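Local coordinates for membrane-bound lytic murein transglycosylase A (Burkholderia pseudomallei, PDB 6QK4), which probably cleaves the beta-1,4 linkage between N-acetylmuramic acid and N-acetylglucosamine in peptidoglycan, forming a 1,6-anhydro bond in the muramic acid product, at residues 53-56 with 60-63; 128-133 with 151-156; 165-170 with 240-245. One frame throughout, in Å; residues are numbered along the deposited sequence.

Three contacts, met in series along the chain, sample two parts of this lytic transglycosylase. Interaction 1 joins helix 44-55 to helix 62-68 near the start of the protein, and its centre lies about 46 Å from that of interaction 2 and about 36 Å from that of interaction 3. The latter two both fall within the MltA specific insert domain, their centres about 13 Å apart, and strand 154-158 of one is followed in the chain by helix 161-170 of the other. They also touch: Trp128 and Pro129 pack on Phe241, and Leu155 packs on Phe242. Through this packing strand 240-244 is common ground for both, while the first joins two consecutive helices at a distance from both.

Interaction 1 of 3, residues 53-56 with 60-63; sequences ARLA and NWQR
Leu55 and Trp61 both set CG anti to their own carbonyl carbon, with chi1 of -70° in the leucine, and their side chains leave the two backbones on courses that cross. The second torsion of Leu55 then carries CD1 over the indole. This methyl sits 3.4 Å from the centroid of the six-membered ring and only 9° off its normal, a CH-pi contact over the face rather than a brush against the rim. Its nearest ring atom is Trp61 CE2, 3.5 Å from Leu55 CD1. Closer to the backbone, Leu55 CB lies 3.9 Å from Trp61 CG, so the leucine follows the indole from its root to the benzo ring.

The carbonyls of Leu55 and Ala56 take part as well. Leu55 O stands 3.2 Å from Trp61 CB, while the carbonyl of the next residue faces the start of helix 62-68. There Gln62 CA lies 3.3 Å from Ala56 O in a CA-H...O contact, with an angle of 142° at the hydrogen, and Gln62 CG comes within 3.2 Å of Ala56 O. The rest of the glutamine chain runs out extended, and its NE2 donates to Arg57 O, tying the second helix back to the short connection between the two segments.

Trp61 is buried, and Phe87 at the start of strand 87-92 meets its ring edge-to-face, so the indole links the connection between the two helices to that strand. The Cys52-Cys65 disulfide joins the same two helices. Around that covalent tie, the contact between the segments is apolar and dispersive, supplemented by one CA-H...O contact; it therefore rests on shape fit and dispersion, with one methyl centred on an aromatic face.

Interaction 2 of 3, residues 128-133 with 151-156; sequences WPAGYR and SGNELV
Asn153 OD1 accepts the backbone N-H of Ala130, the two atoms 3.1 Å apart, in a nearly straight bond with an angle of 167° at the hydrogen. The approach is less regular on the acceptor side, because the donor stands above the carbonyl plane, 45° out of it, with a C=O...N angle of 119°. The amide is brought there by the first torsion of the asparagine, which places CG anti to the carbonyl carbon and sends the carboxamide towards the 128-133 loop. The same oxygen lies 3.5 Å from Pro129 CA, and Ala130 CB passes 4.0 Å from it.

The other branch of the amide is occupied too. Asn153 ND2 rests 3.8 Å from Pro129 CB and makes a weak hydrogen bond to Leu150 O, a contact within its own loop. One carboxamide thus reads two backbones, accepting from one and donating to the other; these bonds would together tend to restrain its rotation, the second being weak. Pro129 is itself buried, packed on Met138 and Leu150.

Beyond Ala130 the chain bends through an inverse gamma turn centred on Gly131. On the opposing segment the backbone of Asn153 is hydrogen-bonded to Arg127, and Leu155 and Val156 bond to Leu125, as strands 123-126 and 154-158 run antiparallel. The side-chain bond continues this association just past the paired strands, where the chains part towards helix 141-147. It illustrates how an asparagine can bridge the loop ends flanking an antiparallel pair, here within the MltA specific insert domain.

Interaction 3 of 3, residues 165-170 with 240-245; sequences FFLQVQ and VFFREM
Gln168 reaches from helix 161-170 to the backbone of strand 240-244, where its NE2 donates to Val240 O at 3.0 Å. The bond is almost straight, 172° at the hydrogen, and falls in the carbonyl plane on a lone pair of the acceptor; the oxygen in turn lies close to the plane of the glutamine amide. With CG anti to the carbonyl carbon and the chain extended beyond it, the carboxamide arrives at the strand while its aliphatic part remains available for packing. Gln168 CB meets Val240 CB at 3.8 Å, and Val240 CG2 approaches Gln168 O at 3.5 Å.

Phe242, two residues along the strand, presents its far end to the helix. Gln168 CA sits at the ring edge, 3.7 Å from Phe242 CZ, and the ring lies at 27° to the glutamine amide. Leu167 comes in obliquely, its CG 3.6 Å from Phe242 CZ; Leu167 CG stands anti to the backbone N, which carries it towards the phenyl.

This is a helix laid across a strand within the MltA specific insert domain: the axes of the two short segments cross at 80° and come within 8.2 Å. Strand 240-244 is itself held in a sheet, antiparallel to strand 182-190, with Phe241 and Arg243 bonded through their backbones to Gly188 and Gly186.

A second shell lies around the groups at the interface. Arg141 NH2 donates to Gln168 OE1, so OE1 and NE2 each have a hydrogen-bond partner, which favours this orientation of the buried amide; the arginine may also polarise it. Val185 and Leu125 both pack against Phe242 and Leu167, while Pro109 and Leu111 of strand 101-114 also touch the leucine.

Interaction 1 of 3, residues 53-56 with 60-63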
ATOM      1  N   ALA A  53      15.254 -14.259  -0.939  1.00 20.46           N
ATOM      2  CA  ALA A  53      16.213 -13.765   0.047  1.00 24.45           C
ATOM      3  C   ALA A  53      15.889 -14.296   1.439  1.00 28.21           C
ATOM      4  O   ALA A  53      16.773 -14.356   2.287  1.00 30.73           O
ATOM      5  CB  ALA A  53      16.258 -12.234   0.114  1.00 27.07           C
ATOM      6  N   ARG A  54      14.625 -14.627   1.711  1.00 21.73           N
ATOM      7  CA  ARG A  54      14.255 -15.219   3.003  1.00 19.13           C
ATOM      8  C   ARG A  54      13.961 -16.710   2.934  1.00 21.28           C
ATOM      9  O   ARG A  54      13.972 -17.359   3.967  1.00 24.93           O
ATOM     10  CB  ARG A  54      13.038 -14.510   3.595  1.00 21.81           C
ATOM     11  CG  ARG A  54      13.343 -13.075   3.996  1.00 23.92           C
ATOM     12  CD  ARG A  54      14.308 -13.093   5.199  1.00 29.49           C
ATOM     13  NE  ARG A  54      14.638 -11.763   5.705  1.00 44.18           N
ATOM     14  CZ  ARG A  54      15.604 -10.993   5.196  1.00 53.40           C
ATOM     15  NH1 ARG A  54      16.353 -11.448   4.193  1.00 58.13           N
ATOM     16  NH2 ARG A  54      15.830  -9.771   5.688  1.00 52.13           N
ATOM     17  N   LEU A  55      13.686 -17.275   1.762  1.00 22.35           N
ATOM     18  CA  LEU A  55      13.254 -18.662   1.683  1.00 26.55           C
ATOM     19  C   LEU A  55      14.264 -19.631   1.104  1.00 25.00           C
ATOM     20  O   LEU A  55      14.037 -20.853   1.204  1.00 25.60           O
ATOM     21  CB  LEU A  55      11.994 -18.785   0.838  1.00 27.31           C
ATOM     22  CG  LEU A  55      10.741 -18.210   1.488  1.00 33.20           C
ATOM     23  CD1 LEU A  55       9.702 -18.322   0.464  1.00 31.21           C
ATOM     24  CD2 LEU A  55      10.319 -19.022   2.679  1.00 38.10           C
ATOM     25  N   ALA A  56      15.354 -19.155   0.509  1.00 26.94           N
ATOM     26  CA  ALA A  56      16.156 -20.012  -0.359  1.00 28.48           C
ATOM     27  C   ALA A  56      16.726 -21.210   0.401  1.00 32.28           C
ATOM     28  O   ALA A  56      16.876 -22.290  -0.169  1.00 29.38           O
ATOM     29  CB  ALA A  56      17.299 -19.222  -0.970  1.00 30.74           C
ATOM     30  N   ASN A  60      12.141 -26.936   1.179  1.00 25.88           N
ATOM     31  CA  ASN A  60      11.125 -27.043   0.130  1.00 25.97           C
ATOM     32  C   ASN A  60      11.352 -26.024  -0.983  1.00 22.97           C
ATOM     33  O   ASN A  60      10.842 -26.218  -2.090  1.00 26.67           O
ATOM     34  CB  ASN A  60       9.710 -26.817   0.667  1.00 27.07           C
ATOM     35  CG  ASN A  60       9.248 -27.907   1.554  1.00 33.57           C
ATOM     36  OD1 ASN A  60       9.766 -29.028   1.484  1.00 40.49           O
ATOM     37  ND2 ASN A  60       8.300 -27.610   2.418  1.00 30.75           N
ATOM     38  N   TRP A  61      12.125 -24.973  -0.696  1.00 25.22           N
ATOM     39  CA  TRP A  61      12.369 -23.847  -1.603  1.00 23.54           C
ATOM     40  C   TRP A  61      13.739 -23.871  -2.260  1.00 24.18           C
ATOM     41  O   TRP A  61      13.971 -23.124  -3.208  1.00 23.84           O
ATOM     42  CB  TRP A  61      12.179 -22.524  -0.829  1.00 25.17           C
ATOM     43  CG  TRP A  61      10.724 -22.173  -0.671  1.00 23.85           C
ATOM     44  CD1 TRP A  61       9.819 -22.717   0.229  1.00 26.30           C
ATOM     45  CD2 TRP A  61       9.985 -21.285  -1.506  1.00 20.01           C
ATOM     46  NE1 TRP A  61       8.550 -22.119   0.041  1.00 21.60           N
ATOM     47  CE2 TRP A  61       8.639 -21.265  -1.034  1.00 22.84           C
ATOM     48  CE3 TRP A  61      10.342 -20.455  -2.599  1.00 20.22           C
ATOM     49  CZ2 TRP A  61       7.645 -20.435  -1.612  1.00 19.95           C
ATOM     50  CZ3 TRP A  61       9.359 -19.642  -3.164  1.00 21.26           C
ATOM     51  CH2 TRP A  61       8.028 -19.644  -2.648  1.00 18.21           C
ATOM     52  N   GLN A  62      14.652 -24.763  -1.849  1.00 24.40           N
ATOM     53  CA  GLN A  62      16.018 -24.628  -2.341  1.00 22.71           C
ATOM     54  C   GLN A  62      16.080 -24.742  -3.857  1.00 23.62           C
ATOM     55  O   GLN A  62      16.768 -23.950  -4.512  1.00 25.53           O
ATOM     56  CB  GLN A  62      16.918 -25.713  -1.681  1.00 23.97           C
ATOM     57  CG  GLN A  62      17.234 -25.455  -0.253  1.00 31.83           C
ATOM     58  CD  GLN A  62      18.043 -26.630   0.385  1.00 38.71           C
ATOM     59  OE1 GLN A  62      18.559 -27.512  -0.335  1.00 42.01           O
ATOM     60  NE2 GLN A  62      18.152 -26.631   1.726  1.00 41.33           N
ATOM     61  N   ARG A  63      15.432 -25.759  -4.438  1.00 23.79           N
ATOM     62  CA  ARG A  63      15.538 -25.928  -5.877  1.00 26.65           C
ATOM     63  C   ARG A  63      14.878 -24.785  -6.625  1.00 28.83           C
ATOM     64  O   ARG A  63      15.404 -24.323  -7.640  1.00 25.59           O
ATOM     65  CB  ARG A  63      14.888 -27.230  -6.337  1.00 28.57           C
ATOM     66  CG  ARG A  63      15.702 -28.470  -5.995  1.00 39.65           C
ATOM     67  CD  ARG A  63      14.828 -29.686  -6.332  1.00 49.00           C
ATOM     68  NE  ARG A  63      14.374 -29.689  -7.732  1.00 56.67           N
ATOM     69  CZ  ARG A  63      13.102 -29.563  -8.132  1.00 61.91           C
ATOM     70  NH1 ARG A  63      12.112 -29.408  -7.246  1.00 63.79           N
ATOM     71  NH2 ARG A  63      12.818 -29.580  -9.433  1.00 61.65           N
TER

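Interaction 2 of 3, residues 128-133 with 151-156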
ATOM      1  N   TRP A 128       6.544  15.238  18.080  1.00 42.15           N
ATOM      2  CA  TRP A 128       5.765  15.527  19.276  1.00 45.93           C
ATOM      3  C   TRP A 128       6.397  16.727  20.000  1.00 44.45           C
ATOM      4  O   TRP A 128       7.623  16.774  20.163  1.00 45.59           O
ATOM      5  CB  TRP A 128       5.698  14.293  20.182  1.00 48.09           C
ATOM      6  CG  TRP A 128       4.844  14.508  21.400  1.00 48.61           C
ATOM      7  CD1 TRP A 128       5.272  14.940  22.626  1.00 48.45           C
ATOM      8  CD2 TRP A 128       3.424  14.324  21.511  1.00 48.73           C
ATOM      9  NE1 TRP A 128       4.212  15.026  23.491  1.00 49.20           N
ATOM     10  CE2 TRP A 128       3.066  14.660  22.836  1.00 48.90           C
ATOM     11  CE3 TRP A 128       2.426  13.907  20.628  1.00 49.76           C
ATOM     12  CZ2 TRP A 128       1.757  14.581  23.304  1.00 48.88           C
ATOM     13  CZ3 TRP A 128       1.120  13.828  21.087  1.00 51.21           C
ATOM     14  CH2 TRP A 128       0.793  14.178  22.420  1.00 50.56           C
ATOM     15  N   PRO A 129       5.614  17.731  20.386  1.00 47.21           N
ATOM     16  CA  PRO A 129       6.204  18.969  20.914  1.00 49.80           C
ATOM     17  C   PRO A 129       6.839  18.719  22.274  1.00 55.41           C
ATOM     18  O   PRO A 129       6.213  18.141  23.169  1.00 56.26           O
ATOM     19  CB  PRO A 129       5.010  19.923  21.020  1.00 47.08           C
ATOM     20  CG  PRO A 129       3.935  19.325  20.212  1.00 48.32           C
ATOM     21  CD  PRO A 129       4.161  17.818  20.257  1.00 45.53           C
ATOM     22  N   ALA A 130       8.100  19.136  22.412  1.00 59.22           N
ATOM     23  CA  ALA A 130       8.834  18.888  23.656  1.00 66.91           C
ATOM     24  C   ALA A 130       8.140  19.534  24.860  1.00 74.87           C
ATOM     25  O   ALA A 130       8.148  18.982  25.972  1.00 75.47           O
ATOM     26  CB  ALA A 130      10.270  19.393  23.521  1.00 65.52           C
ATOM     27  N   GLY A 131       7.526  20.695  24.658  1.00 81.80           N
ATOM     28  CA  GLY A 131       6.760  21.315  25.722  1.00 89.08           C
ATOM     29  C   GLY A 131       5.395  20.674  25.875  1.00 92.90           C
ATOM     30  O   GLY A 131       4.362  21.350  25.769  1.00 96.45           O
ATOM     31  N   TYR A 132       5.376  19.365  26.121  1.00 91.14           N
ATOM     32  CA  TYR A 132       4.104  18.676  26.249  1.00 88.52           C
ATOM     33  C   TYR A 132       4.348  17.247  26.709  1.00 82.32           C
ATOM     34  O   TYR A 132       5.409  16.669  26.452  1.00 81.33           O
ATOM     35  CB  TYR A 132       3.330  18.695  24.933  1.00 91.24           C
ATOM     36  CG  TYR A 132       1.846  18.823  25.120  1.00 95.95           C
ATOM     37  CD1 TYR A 132       1.074  17.701  25.386  1.00 98.55           C
ATOM     38  CD2 TYR A 132       1.209  20.064  25.036  1.00 98.79           C
ATOM     39  CE1 TYR A 132      -0.305  17.796  25.552  1.00100.93           C
ATOM     40  CE2 TYR A 132      -0.181  20.176  25.206  1.00101.14           C
ATOM     41  CZ  TYR A 132      -0.937  19.032  25.467  1.00102.45           C
ATOM     42  OH  TYR A 132      -2.313  19.104  25.638  1.00101.14           O
ATOM     43  N   ARG A 133       3.351  16.695  27.391  1.00 77.91           N
ATOM     44  CA  ARG A 133       3.456  15.396  28.038  1.00 73.02           C
ATOM     45  C   ARG A 133       2.798  14.336  27.165  1.00 66.10           C
ATOM     46  O   ARG A 133       1.641  14.500  26.745  1.00 62.40           O
ATOM     47  CB  ARG A 133       2.791  15.430  29.414  1.00 72.98           C
ATOM     48  CG  ARG A 133       3.002  14.187  30.252  1.00 70.49           C
ATOM     49  CD  ARG A 133       2.832  14.506  31.746  1.00 68.37           C
ATOM     50  NE  ARG A 133       1.459  14.866  32.111  1.00 66.50           N
ATOM     51  CZ  ARG A 133       1.070  16.101  32.401  1.00 65.83           C
ATOM     52  NH1 ARG A 133       1.953  17.086  32.372  1.00 66.12           N
ATOM     53  NH2 ARG A 133      -0.193  16.358  32.729  1.00 65.97           N
ATOM     54  N   SER A 151       6.230  25.556  17.219  1.00 39.34           N
ATOM     55  CA  SER A 151       7.446  26.210  16.747  1.00 43.73           C
ATOM     56  C   SER A 151       8.691  25.562  17.340  1.00 43.28           C
ATOM     57  O   SER A 151       8.730  25.236  18.530  1.00 43.41           O
ATOM     58  CB  SER A 151       7.420  27.690  17.125  1.00 48.72           C
ATOM     59  OG  SER A 151       6.245  28.295  16.634  1.00 54.77           O
ATOM     60  N   GLY A 152       9.715  25.367  16.498  1.00 41.73           N
ATOM     61  CA  GLY A 152      10.925  24.693  16.901  1.00 39.61           C
ATOM     62  C   GLY A 152      10.826  23.188  16.986  1.00 43.45           C
ATOM     63  O   GLY A 152      11.834  22.542  17.275  1.00 44.55           O
ATOM     64  N   ASN A 153       9.645  22.596  16.766  1.00 40.36           N
ATOM     65  CA  ASN A 153       9.506  21.150  16.795  1.00 40.56           C
ATOM     66  C   ASN A 153       9.424  20.561  15.392  1.00 41.02           C
ATOM     67  O   ASN A 153       8.905  19.452  15.216  1.00 41.71           O
ATOM     68  CB  ASN A 153       8.283  20.759  17.624  1.00 42.76           C
ATOM     69  CG  ASN A 153       8.463  21.071  19.114  1.00 43.85           C
ATOM     70  OD1 ASN A 153       9.212  20.388  19.820  1.00 46.34           O
ATOM     71  ND2 ASN A 153       7.785  22.106  19.582  1.00 45.26           N
ATOM     72  N   GLU A 154       9.881  21.312  14.390  1.00 38.97           N
ATOM     73  CA  GLU A 154       9.807  20.858  13.006  1.00 40.11           C
ATOM     74  C   GLU A 154      10.785  19.702  12.792  1.00 38.86           C
ATOM     75  O   GLU A 154      11.917  19.721  13.290  1.00 39.14           O
ATOM     76  CB  GLU A 154      10.105  22.036  12.063  1.00 40.44           C
ATOM     77  CG  GLU A 154       9.133  23.214  12.157  1.00 41.12           C
ATOM     78  CD  GLU A 154       9.525  24.217  13.239  1.00 43.33           C
ATOM     79  OE1 GLU A 154      10.544  23.962  13.906  1.00 44.70           O
ATOM     80  OE2 GLU A 154       8.796  25.221  13.428  1.00 43.88           O
ATOM     81  N   LEU A 155      10.336  18.655  12.092  1.00 33.87           N
ATOM     82  CA  LEU A 155      11.170  17.505  11.790  1.00 34.28           C
ATOM     83  C   LEU A 155      11.833  17.660  10.414  1.00 34.56           C
ATOM     84  O   LEU A 155      13.032  17.360  10.278  1.00 36.58           O
ATOM     85  CB  LEU A 155      10.316  16.229  11.876  1.00 35.09           C
ATOM     86  CG  LEU A 155      10.943  14.895  11.517  1.00 41.03           C
ATOM     87  CD1 LEU A 155      12.176  14.622  12.415  1.00 41.76           C
ATOM     88  CD2 LEU A 155       9.917  13.714  11.556  1.00 38.39           C
ATOM     89  N   VAL A 156      11.104  18.208   9.456  1.00 32.53           N
ATOM     90  CA  VAL A 156      11.557  18.357   8.078  1.00 32.35           C
ATOM     91  C   VAL A 156      10.530  19.234   7.367  1.00 33.39           C
ATOM     92  O   VAL A 156       9.390  19.400   7.848  1.00 33.43           O
ATOM     93  CB  VAL A 156      11.695  16.951   7.431  1.00 35.35           C
ATOM     94  CG1 VAL A 156      10.322  16.265   7.314  1.00 36.62           C
ATOM     95  CG2 VAL A 156      12.355  17.013   6.086  1.00 36.27           C
TER

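Interaction 3 of 3, residues 165-170 with 240-245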
ATOM      1  N   PHE A 165      -0.721  16.787   4.616  1.00 27.28           N
ATOM      2  CA  PHE A 165      -1.991  16.392   5.202  1.00 31.31           C
ATOM      3  C   PHE A 165      -2.258  14.914   4.995  1.00 29.25           C
ATOM      4  O   PHE A 165      -2.688  14.219   5.919  1.00 30.85           O
ATOM      5  CB  PHE A 165      -3.092  17.222   4.561  1.00 34.09           C
ATOM      6  CG  PHE A 165      -4.442  16.992   5.128  1.00 34.40           C
ATOM      7  CD1 PHE A 165      -5.256  15.953   4.642  1.00 33.22           C
ATOM      8  CD2 PHE A 165      -4.932  17.843   6.143  1.00 37.31           C
ATOM      9  CE1 PHE A 165      -6.555  15.751   5.151  1.00 34.13           C
ATOM     10  CE2 PHE A 165      -6.253  17.667   6.654  1.00 36.91           C
ATOM     11  CZ  PHE A 165      -7.048  16.632   6.153  1.00 34.67           C
ATOM     12  N   PHE A 166      -2.066  14.418   3.774  1.00 27.67           N
ATOM     13  CA  PHE A 166      -2.342  12.990   3.555  1.00 25.77           C
ATOM     14  C   PHE A 166      -1.269  12.078   4.090  1.00 26.83           C
ATOM     15  O   PHE A 166      -1.565  10.916   4.384  1.00 29.38           O
ATOM     16  CB  PHE A 166      -2.604  12.731   2.067  1.00 26.33           C
ATOM     17  CG  PHE A 166      -3.977  13.217   1.667  1.00 31.87           C
ATOM     18  CD1 PHE A 166      -5.111  12.610   2.204  1.00 35.96           C
ATOM     19  CD2 PHE A 166      -4.140  14.329   0.873  1.00 28.58           C
ATOM     20  CE1 PHE A 166      -6.368  13.081   1.908  1.00 35.72           C
ATOM     21  CE2 PHE A 166      -5.402  14.793   0.555  1.00 30.71           C
ATOM     22  CZ  PHE A 166      -6.516  14.185   1.075  1.00 36.02           C
ATOM     23  N   LEU A 167      -0.054  12.589   4.310  1.00 25.62           N
ATOM     24  CA  LEU A 167       0.914  11.792   5.043  1.00 25.85           C
ATOM     25  C   LEU A 167       0.459  11.624   6.482  1.00 27.39           C
ATOM     26  O   LEU A 167       0.619  10.545   7.060  1.00 28.49           O
ATOM     27  CB  LEU A 167       2.293  12.453   4.969  1.00 27.95           C
ATOM     28  CG  LEU A 167       3.399  11.926   5.856  1.00 26.32           C
ATOM     29  CD1 LEU A 167       3.789  10.573   5.292  1.00 25.32           C
ATOM     30  CD2 LEU A 167       4.595  12.801   5.801  1.00 28.69           C
ATOM     31  N   GLN A 168      -0.098  12.695   7.081  1.00 27.15           N
ATOM     32  CA  GLN A 168      -0.702  12.561   8.404  1.00 28.48           C
ATOM     33  C   GLN A 168      -1.817  11.523   8.431  1.00 29.70           C
ATOM     34  O   GLN A 168      -1.928  10.780   9.403  1.00 32.18           O
ATOM     35  CB  GLN A 168      -1.248  13.899   8.891  1.00 27.88           C
ATOM     36  CG  GLN A 168      -0.182  14.823   9.361  1.00 29.29           C
ATOM     37  CD  GLN A 168      -0.748  16.186   9.676  1.00 29.94           C
ATOM     38  OE1 GLN A 168      -1.480  16.774   8.887  1.00 32.11           O
ATOM     39  NE2 GLN A 168      -0.368  16.707  10.822  1.00 29.81           N
ATOM     40  N   VAL A 169      -2.671  11.493   7.410  1.00 28.92           N
ATOM     41  CA  VAL A 169      -3.745  10.497   7.375  1.00 30.63           C
ATOM     42  C   VAL A 169      -3.149   9.084   7.386  1.00 34.30           C
ATOM     43  O   VAL A 169      -3.622   8.204   8.110  1.00 34.48           O
ATOM     44  CB  VAL A 169      -4.675  10.726   6.170  1.00 34.04           C
ATOM     45  CG1 VAL A 169      -5.636   9.580   6.037  1.00 35.34           C
ATOM     46  CG2 VAL A 169      -5.464  12.048   6.314  1.00 31.92           C
ATOM     47  N   GLN A 170      -2.052   8.865   6.649  1.00 30.20           N
ATOM     48  CA  GLN A 170      -1.461   7.541   6.614  1.00 30.42           C
ATOM     49  C   GLN A 170      -0.692   7.226   7.901  1.00 33.44           C
ATOM     50  O   GLN A 170      -0.700   6.089   8.369  1.00 33.20           O
ATOM     51  CB  GLN A 170      -0.562   7.426   5.377  1.00 29.27           C
ATOM     52  CG  GLN A 170       0.276   6.134   5.377  1.00 34.10           C
ATOM     53  CD  GLN A 170      -0.328   5.062   4.481  1.00 33.73           C
ATOM     54  OE1 GLN A 170      -1.497   5.165   4.039  1.00 32.68           O
ATOM     55  NE2 GLN A 170       0.481   4.040   4.179  1.00 33.99           N
ATOM     56  N   VAL A 240      -1.536  14.964  13.346  1.00 34.71           N
ATOM     57  CA  VAL A 240      -0.671  13.817  13.574  1.00 35.27           C
ATOM     58  C   VAL A 240       0.778  14.268  13.575  1.00 30.93           C
ATOM     59  O   VAL A 240       1.189  15.069  12.730  1.00 29.98           O
ATOM     60  CB  VAL A 240      -0.935  12.752  12.495  1.00 34.30           C
ATOM     61  CG1 VAL A 240       0.088  11.599  12.551  1.00 35.83           C
ATOM     62  CG2 VAL A 240      -2.393  12.277  12.577  1.00 32.87           C
ATOM     63  N   PHE A 241       1.552  13.751  14.532  1.00 31.25           N
ATOM     64  CA  PHE A 241       2.965  14.025  14.694  1.00 32.20           C
ATOM     65  C   PHE A 241       3.770  12.840  14.194  1.00 32.98           C
ATOM     66  O   PHE A 241       3.237  11.752  13.985  1.00 35.28           O
ATOM     67  CB  PHE A 241       3.302  14.282  16.151  1.00 31.71           C
ATOM     68  CG  PHE A 241       2.532  15.426  16.734  1.00 32.78           C
ATOM     69  CD1 PHE A 241       2.974  16.717  16.533  1.00 36.08           C
ATOM     70  CD2 PHE A 241       1.348  15.197  17.417  1.00 37.18           C
ATOM     71  CE1 PHE A 241       2.261  17.808  17.068  1.00 39.02           C
ATOM     72  CE2 PHE A 241       0.630  16.252  17.947  1.00 40.33           C
ATOM     73  CZ  PHE A 241       1.089  17.563  17.775  1.00 41.56           C
ATOM     74  N   PHE A 242       5.060  13.067  14.019  1.00 33.54           N
ATOM     75  CA  PHE A 242       5.931  12.081  13.387  1.00 34.31           C
ATOM     76  C   PHE A 242       7.213  11.889  14.184  1.00 35.15           C
ATOM     77  O   PHE A 242       7.653  12.763  14.937  1.00 33.76           O
ATOM     78  CB  PHE A 242       6.305  12.508  11.960  1.00 33.84           C
ATOM     79  CG  PHE A 242       5.127  12.584  11.053  1.00 30.98           C
ATOM     80  CD1 PHE A 242       4.647  11.420  10.446  1.00 27.58           C
ATOM     81  CD2 PHE A 242       4.475  13.781  10.823  1.00 29.97           C
ATOM     82  CE1 PHE A 242       3.504  11.479   9.599  1.00 27.93           C
ATOM     83  CE2 PHE A 242       3.342  13.862   9.979  1.00 28.43           C
ATOM     84  CZ  PHE A 242       2.861  12.719   9.375  1.00 29.61           C
ATOM     85  N   ARG A 243       7.823  10.726  13.976  1.00 38.12           N
ATOM     86  CA  ARG A 243       9.161  10.431  14.445  1.00 43.39           C
ATOM     87  C   ARG A 243       9.986   9.982  13.243  1.00 41.38           C
ATOM     88  O   ARG A 243       9.456   9.357  12.319  1.00 37.55           O
ATOM     89  CB  ARG A 243       9.115   9.360  15.560  1.00 52.12           C
ATOM     90  CG  ARG A 243       9.361   7.925  15.129  1.00 61.44           C
ATOM     91  CD  ARG A 243       9.168   6.952  16.309  1.00 68.70           C
ATOM     92  NE  ARG A 243       9.345   5.541  15.944  1.00 73.04           N
ATOM     93  CZ  ARG A 243       8.348   4.667  15.815  1.00 74.53           C
ATOM     94  NH1 ARG A 243       7.094   5.059  16.003  1.00 75.87           N
ATOM     95  NH2 ARG A 243       8.602   3.404  15.487  1.00 74.50           N
ATOM     96  N   GLU A 244      11.269  10.365  13.229  1.00 42.49           N
ATOM     97  CA  GLU A 244      12.205   9.834  12.244  1.00 44.31           C
ATOM     98  C   GLU A 244      12.548   8.399  12.586  1.00 44.52           C
ATOM     99  O   GLU A 244      12.827   8.071  13.745  1.00 40.21           O
ATOM    100  CB  GLU A 244      13.499  10.645  12.198  1.00 48.31           C
ATOM    101  CG  GLU A 244      14.531  10.063  11.204  1.00 51.90           C
ATOM    102  CD  GLU A 244      15.563  11.089  10.719  1.00 56.15           C
ATOM    103  OE1 GLU A 244      15.774  12.109  11.400  1.00 57.62           O
ATOM    104  OE2 GLU A 244      16.153  10.882   9.636  1.00 57.44           O
ATOM    105  N   MET A 245      12.552   7.547  11.549  1.00 45.66           N
ATOM    106  CA  MET A 245      12.771   6.121  11.618  1.00 51.89           C
ATOM    107  C   MET A 245      14.240   5.783  11.363  1.00 59.84           C
ATOM    108  O   MET A 245      14.956   6.523  10.671  1.00 58.05           O
ATOM    109  CB  MET A 245      11.884   5.402  10.598  1.00 51.28           C
ATOM    110  CG  MET A 245      10.377   5.552  10.832  1.00 52.13           C
ATOM    111  SD  MET A 245       9.868   5.065  12.510  1.00 55.11           S
ATOM    112  CE  MET A 245       9.767   3.266  12.311  1.00 55.69           C
TER